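Local coordinates for protein transferrin (PDB 6WB6) that binds a single ferric ion together with carbonate and transports iron in the insect Manduca sexta, at residues A[4-9]-A[50-55]; A[25-30]-A[289-294]. All blocks are in the same frame, centred on the assembly; numbering follows the deposited sequence.

Contact 1 (A[4-9]-A[50-55])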
loop_
_atom_site.group_PDB
_atom_site.type_symbol
_atom_site.label_atom_id
_atom_site.label_comp_id
_atom_site.label_asym_id
_atom_site.label_seq_id
_atom_site.Cartn_x
_atom_site.Cartn_y
_atom_site.Cartn_z
ATOM N N SER A 4 -24.185 9.831 25.486
ATOM C CA SER A 4 -22.756 10.051 25.592
ATOM C C SER A 4 -22.231 10.656 24.292
ATOM O O SER A 4 -22.941 10.734 23.279
ATOM C CB SER A 4 -22.034 8.741 25.903
ATOM O OG SER A 4 -22.502 8.155 27.100
ATOM N N TYR A 5 -20.976 11.106 24.341
ATOM C CA TYR A 5 -20.233 11.458 23.139
ATOM C C TYR A 5 -19.583 10.191 22.609
ATOM O O TYR A 5 -18.725 9.596 23.269
ATOM C CB TYR A 5 -19.180 12.523 23.408
ATOM C CG TYR A 5 -19.719 13.881 23.787
ATOM C CD1 TYR A 5 -20.170 14.777 22.828
ATOM C CD2 TYR A 5 -19.732 14.276 25.097
ATOM C CE1 TYR A 5 -20.626 16.039 23.191
ATOM C CE2 TYR A 5 -20.191 15.522 25.481
ATOM C CZ TYR A 5 -20.630 16.402 24.523
ATOM O OH TYR A 5 -21.074 17.639 24.914
ATOM N N LYS A 6 -20.013 9.766 21.430
ATOM C CA LYS A 6 -19.604 8.488 20.888
ATOM C C LYS A 6 -18.373 8.722 20.031
ATOM O O LYS A 6 -18.402 9.517 19.085
ATOM C CB LYS A 6 -20.753 7.847 20.107
ATOM C CG LYS A 6 -21.799 7.223 21.020
ATOM C CD LYS A 6 -23.089 6.814 20.277
ATOM C CE LYS A 6 -23.949 8.034 19.964
ATOM N NZ LYS A 6 -24.200 8.955 21.145
ATOM N N LEU A 7 -17.297 8.050 20.374
ATOM C CA LEU A 7 -16.035 8.171 19.652
ATOM C C LEU A 7 -15.870 6.931 18.796
ATOM O O LEU A 7 -15.832 5.814 19.325
ATOM C CB LEU A 7 -14.845 8.286 20.595
ATOM C CG LEU A 7 -13.479 8.142 19.917
ATOM C CD1 LEU A 7 -13.307 9.211 18.852
ATOM C CD2 LEU A 7 -12.360 8.255 20.948
ATOM N N CYS A 8 -15.758 7.121 17.489
ATOM C CA CYS A 8 -15.543 5.970 16.636
ATOM C C CYS A 8 -14.069 5.622 16.657
ATOM O O CYS A 8 -13.208 6.483 16.840
ATOM C CB CYS A 8 -16.040 6.231 15.220
ATOM S SG CYS A 8 -15.993 4.787 14.205
ATOM N N VAL A 9 -13.788 4.335 16.523
ATOM C CA VAL A 9 -12.448 3.815 16.759
ATOM C C VAL A 9 -12.310 2.576 15.883
ATOM O O VAL A 9 -13.190 1.702 15.901
ATOM C CB VAL A 9 -12.231 3.515 18.253
ATOM C CG1 VAL A 9 -13.278 2.543 18.763
ATOM C CG2 VAL A 9 -10.870 2.957 18.495
ATOM N N GLN A 50 -24.288 6.960 14.472
ATOM C CA GLN A 50 -23.881 5.877 15.367
ATOM C C GLN A 50 -22.621 6.224 16.138
ATOM O O GLN A 50 -22.219 5.474 17.024
ATOM C CB GLN A 50 -23.591 4.584 14.625
ATOM C CG GLN A 50 -24.758 3.954 13.911
ATOM C CD GLN A 50 -24.295 2.755 13.098
ATOM O OE1 GLN A 50 -24.439 2.718 11.876
ATOM N NE2 GLN A 50 -23.717 1.777 13.774
ATOM N N ALA A 51 -21.955 7.293 15.758
ATOM C CA ALA A 51 -20.867 7.856 16.529
ATOM C C ALA A 51 -21.043 9.347 16.427
ATOM O O ALA A 51 -21.820 9.834 15.599
ATOM C CB ALA A 51 -19.498 7.402 16.015
ATOM N N ASP A 52 -20.333 10.077 17.276
ATOM C CA ASP A 52 -20.453 11.522 17.290
ATOM C C ASP A 52 -19.217 12.221 16.755
ATOM O O ASP A 52 -19.344 13.322 16.223
ATOM C CB ASP A 52 -20.743 12.021 18.712
ATOM C CG ASP A 52 -22.044 11.433 19.271
ATOM O OD1 ASP A 52 -23.079 11.554 18.591
ATOM O OD2 ASP A 52 -22.022 10.852 20.365
ATOM N N PHE A 53 -18.041 11.599 16.849
ATOM C CA PHE A 53 -16.828 12.218 16.335
ATOM C C PHE A 53 -15.743 11.172 16.164
ATOM O O PHE A 53 -15.815 10.052 16.692
ATOM C CB PHE A 53 -16.334 13.335 17.254
ATOM C CG PHE A 53 -15.796 12.836 18.586
ATOM C CD1 PHE A 53 -16.608 12.132 19.465
ATOM C CD2 PHE A 53 -14.472 13.106 18.956
ATOM C CE1 PHE A 53 -16.112 11.688 20.709
ATOM C CE2 PHE A 53 -13.957 12.687 20.175
ATOM C CZ PHE A 53 -14.751 11.974 21.060
ATOM N N VAL A 54 -14.708 11.583 15.441
ATOM C CA VAL A 54 -13.599 10.714 15.088
ATOM C C VAL A 54 -12.403 11.582 14.708
ATOM O O VAL A 54 -12.579 12.667 14.139
ATOM C CB VAL A 54 -14.005 9.769 13.945
ATOM C CG1 VAL A 54 -14.283 10.583 12.667
ATOM C CG2 VAL A 54 -12.949 8.710 13.738
ATOM N N PRO A 55 -11.186 11.164 15.031
ATOM C CA PRO A 55 -10.003 11.889 14.558
ATOM C C PRO A 55 -9.803 11.721 13.055
ATOM O O PRO A 55 -10.042 10.655 12.490
ATOM C CB PRO A 55 -8.862 11.239 15.352
ATOM C CG PRO A 55 -9.382 9.857 15.643
ATOM C CD PRO A 55 -10.820 10.060 15.937
#
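The carbonyl oxygen K6 O is held by two successive backbone amides of the facing segment, D52 N at 2.7 Å and F53 N at 3.1 Å. F53 N lies nearly in line with the C=O bond, at 171°, while D52 N approaches at an angle and tilted from the carbonyl plane. D52 returns the grip: its OD2 accepts from K6 N on the anti side, at a modelled distance probably too short to be taken literally, and from K6 NZ on the syn side, the latter a salt bridge of 3.0 Å. Lysine suits the place because its chain, bent at chi3 and chi4, can curl back to the syn side of the carboxylate, close to its plane. There the ammonium also makes a weak bond to S4 O, so its charge probably eases the approach of S4 O to OD2, two acceptors. The other carboxylate oxygen, D52 OD1, is bonded to H279.

Further along, C8 N donates to F53 O at 3.0 Å. F53 thus bonds to the residues flanking L7, the pattern of a parallel bridge, here a single one, between strands inclined at 39°. In this alternating strand-helix layout of the periplasmic-binding-protein type, strand 5-10 lies between 31-36 and 53-56.

On one side of the bridge L7 CD1 sits over a face of the F53 ring in a CH-pi contact, 3.9 Å from its centroid, and also reaches P55 CD. L276 packs on the same phenylalanine and proline. Small A51 lets its CB come within 3.7 Å of C8 CB, while the sulfur of C8 forms a disulfide with C42 of helix 39-47.

Contact 2 (A[25-30]-A[289-294])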
loop_
_atom_site.group_PDB
_atom_site.type_symbol
_atom_site.label_atom_id
_atom_site.label_comp_id
_atom_site.label_asym_id
_atom_site.label_seq_id
_atom_site.Cartn_x
_atom_site.Cartn_y
_atom_site.Cartn_z
ATOM N N THR A 25 -10.161 12.204 34.656
ATOM C CA THR A 25 -10.117 13.557 34.133
ATOM C C THR A 25 -11.065 14.411 34.958
ATOM O O THR A 25 -12.019 13.915 35.560
ATOM C CB THR A 25 -10.518 13.648 32.654
ATOM O OG1 THR A 25 -11.889 13.261 32.509
ATOM C CG2 THR A 25 -9.632 12.768 31.773
ATOM N N LYS A 26 -10.783 15.712 34.972
ATOM C CA LYS A 26 -11.684 16.658 35.608
ATOM C C LYS A 26 -13.046 16.634 34.931
ATOM O O LYS A 26 -14.085 16.677 35.600
ATOM C CB LYS A 26 -11.077 18.065 35.564
ATOM C CG LYS A 26 -11.532 18.965 36.706
ATOM N N SER A 27 -13.062 16.551 33.606
ATOM C CA SER A 27 -14.321 16.486 32.878
ATOM C C SER A 27 -15.002 15.160 33.182
ATOM O O SER A 27 -14.352 14.113 33.188
ATOM C CB SER A 27 -14.084 16.635 31.378
ATOM O OG SER A 27 -15.229 16.225 30.631
ATOM N N LYS A 28 -16.307 15.210 33.462
ATOM C CA LYS A 28 -17.101 14.021 33.731
ATOM C C LYS A 28 -17.927 13.616 32.521
ATOM O O LYS A 28 -18.711 12.670 32.609
ATOM C CB LYS A 28 -18.007 14.251 34.955
ATOM C CG LYS A 28 -17.231 14.752 36.198
ATOM C CD LYS A 28 -16.074 13.804 36.594
ATOM C CE LYS A 28 -15.266 14.344 37.800
ATOM N NZ LYS A 28 -13.996 13.625 37.995
ATOM N N VAL A 29 -17.757 14.313 31.393
ATOM C CA VAL A 29 -18.280 13.885 30.103
ATOM C C VAL A 29 -18.134 12.370 29.987
ATOM O O VAL A 29 -17.059 11.817 30.252
ATOM C CB VAL A 29 -17.544 14.618 28.961
ATOM C CG1 VAL A 29 -18.030 14.143 27.634
ATOM C CG2 VAL A 29 -17.739 16.141 29.062
ATOM N N ALA A 30 -19.222 11.682 29.640
ATOM C CA ALA A 30 -19.182 10.264 29.312
ATOM C C ALA A 30 -18.851 10.089 27.833
ATOM O O ALA A 30 -19.598 10.558 26.969
ATOM C CB ALA A 30 -20.525 9.593 29.619
ATOM N N LEU A 289 -17.108 18.456 25.464
ATOM C CA LEU A 289 -16.253 17.507 24.768
ATOM C C LEU A 289 -14.844 18.058 24.584
ATOM O O LEU A 289 -13.858 17.336 24.763
ATOM C CB LEU A 289 -16.866 17.163 23.408
ATOM C CG LEU A 289 -16.115 16.128 22.587
ATOM C CD1 LEU A 289 -15.964 14.840 23.363
ATOM C CD2 LEU A 289 -16.814 15.898 21.251
ATOM N N ARG A 290 -14.731 19.323 24.179
ATOM C CA ARG A 290 -13.417 19.889 23.877
ATOM C C ARG A 290 -12.527 19.886 25.112
ATOM O O ARG A 290 -11.304 19.672 25.028
ATOM C CB ARG A 290 -13.573 21.312 23.357
ATOM C CG ARG A 290 -14.198 21.432 21.968
ATOM C CD ARG A 290 -14.623 22.879 21.682
ATOM N NE ARG A 290 -14.396 23.270 20.294
ATOM C CZ ARG A 290 -14.940 24.336 19.715
ATOM N NH1 ARG A 290 -15.763 25.120 20.398
ATOM N NH2 ARG A 290 -14.669 24.613 18.441
ATOM N N GLU A 291 -13.139 20.120 26.269
ATOM C CA GLU A 291 -12.441 20.080 27.544
ATOM C C GLU A 291 -12.006 18.661 27.877
ATOM O O GLU A 291 -10.926 18.449 28.444
ATOM C CB GLU A 291 -13.381 20.675 28.606
ATOM C CG GLU A 291 -13.050 20.468 30.090
ATOM C CD GLU A 291 -14.348 20.282 30.936
ATOM O OE1 GLU A 291 -15.295 19.597 30.462
ATOM O OE2 GLU A 291 -14.432 20.824 32.054
ATOM N N LYS A 292 -12.839 17.679 27.542
ATOM C CA LYS A 292 -12.479 16.286 27.765
ATOM C C LYS A 292 -11.287 15.864 26.909
ATOM O O LYS A 292 -10.325 15.274 27.409
ATOM C CB LYS A 292 -13.675 15.388 27.473
ATOM C CG LYS A 292 -13.370 13.929 27.666
ATOM C CD LYS A 292 -13.399 13.522 29.120
ATOM C CE LYS A 292 -13.076 12.058 29.227
ATOM N NZ LYS A 292 -12.964 11.602 30.607
ATOM N N VAL A 293 -11.355 16.105 25.605
ATOM C CA VAL A 293 -10.243 15.738 24.729
ATOM C C VAL A 293 -8.963 16.453 25.156
ATOM O O VAL A 293 -7.893 15.841 25.257
ATOM C CB VAL A 293 -10.606 16.034 23.264
ATOM C CG1 VAL A 293 -9.428 15.710 22.353
ATOM C CG2 VAL A 293 -11.807 15.202 22.877
ATOM N N LYS A 294 -9.052 17.760 25.416
ATOM C CA LYS A 294 -7.878 18.495 25.887
ATOM C C LYS A 294 -7.269 17.842 27.115
ATOM O O LYS A 294 -6.043 17.792 27.260
ATOM C CB LYS A 294 -8.249 19.958 26.178
ATOM C CG LYS A 294 -8.478 20.818 24.941
ATOM C CD LYS A 294 -8.909 22.261 25.266
ATOM C CE LYS A 294 -7.984 22.965 26.299
ATOM N NZ LYS A 294 -6.539 23.045 25.916
#
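K292, a buried lysine, reaches with its NZ across to a hydroxyl rather than a carboxylate: it donates to T25 OG1 at 2.7 Å. That hydroxyl passes the polarity on, giving its own proton to S27 O at 2.7 Å, in the carbonyl plane and on a lone pair. Threonine suits the spot because one oxygen can accept from the amine and donate to its own loop, tying the turn to the helix; chi1 of 64° turns OG1, between the backbone N and the carbonyl carbon, to where it meets both K292 NZ and S27 O. The side chains of T25 and K292 cross at about a right angle. Apart from a bend at chi2 (79°) the lysine is extended, and its methylenes run alongside S27, with CD 3.6 Å from S27 OG. With an alanine here NZ and the outer methylenes are gone, and T25 OG1 would probably be left without its donor and a gap open beside S27 and V29.

S27 is short enough to lie close to the helix. Its OG accepts from V29 N at 3.3 Å, an ST turn, and makes a weak bond to E291 OE1, which also lies 3.3 Å from S27 CB. Beyond the turn, branched V29 brings its CB within 4.2 Å of K292 CB and covers the start of the segment at L289.

The loop lies between helix 14-21 and strand 31-36. Q295, one turn further along helix 286-300, takes the amide of S27, while L289 packs on F75 of strand 72-79 and on Y5 of strand 5-10.

In the fold
The two contacts lie 14 Å apart, centre to centre, in the iron-binding amino-terminal lobe. Their segments alternate along the chain: 4-9, 25-30, 50-55, then 289-294 after a long excursion that includes the sheet carrying Y90 of the iron site. Contact 1 joins strand 5-10 to strand 53-56; contact 2 lays the loop leading into strand 31-36 against helix 286-300. They meet directly: Y5 N probably bonds to A30 O, the Y5 ring packs on V29, and F53 CZ lies 3.9 Å from L289 CD1. The late helix thus returns to the opening strands, so that distant parts of the sequence build one domain of the lobe, as in other transferrins.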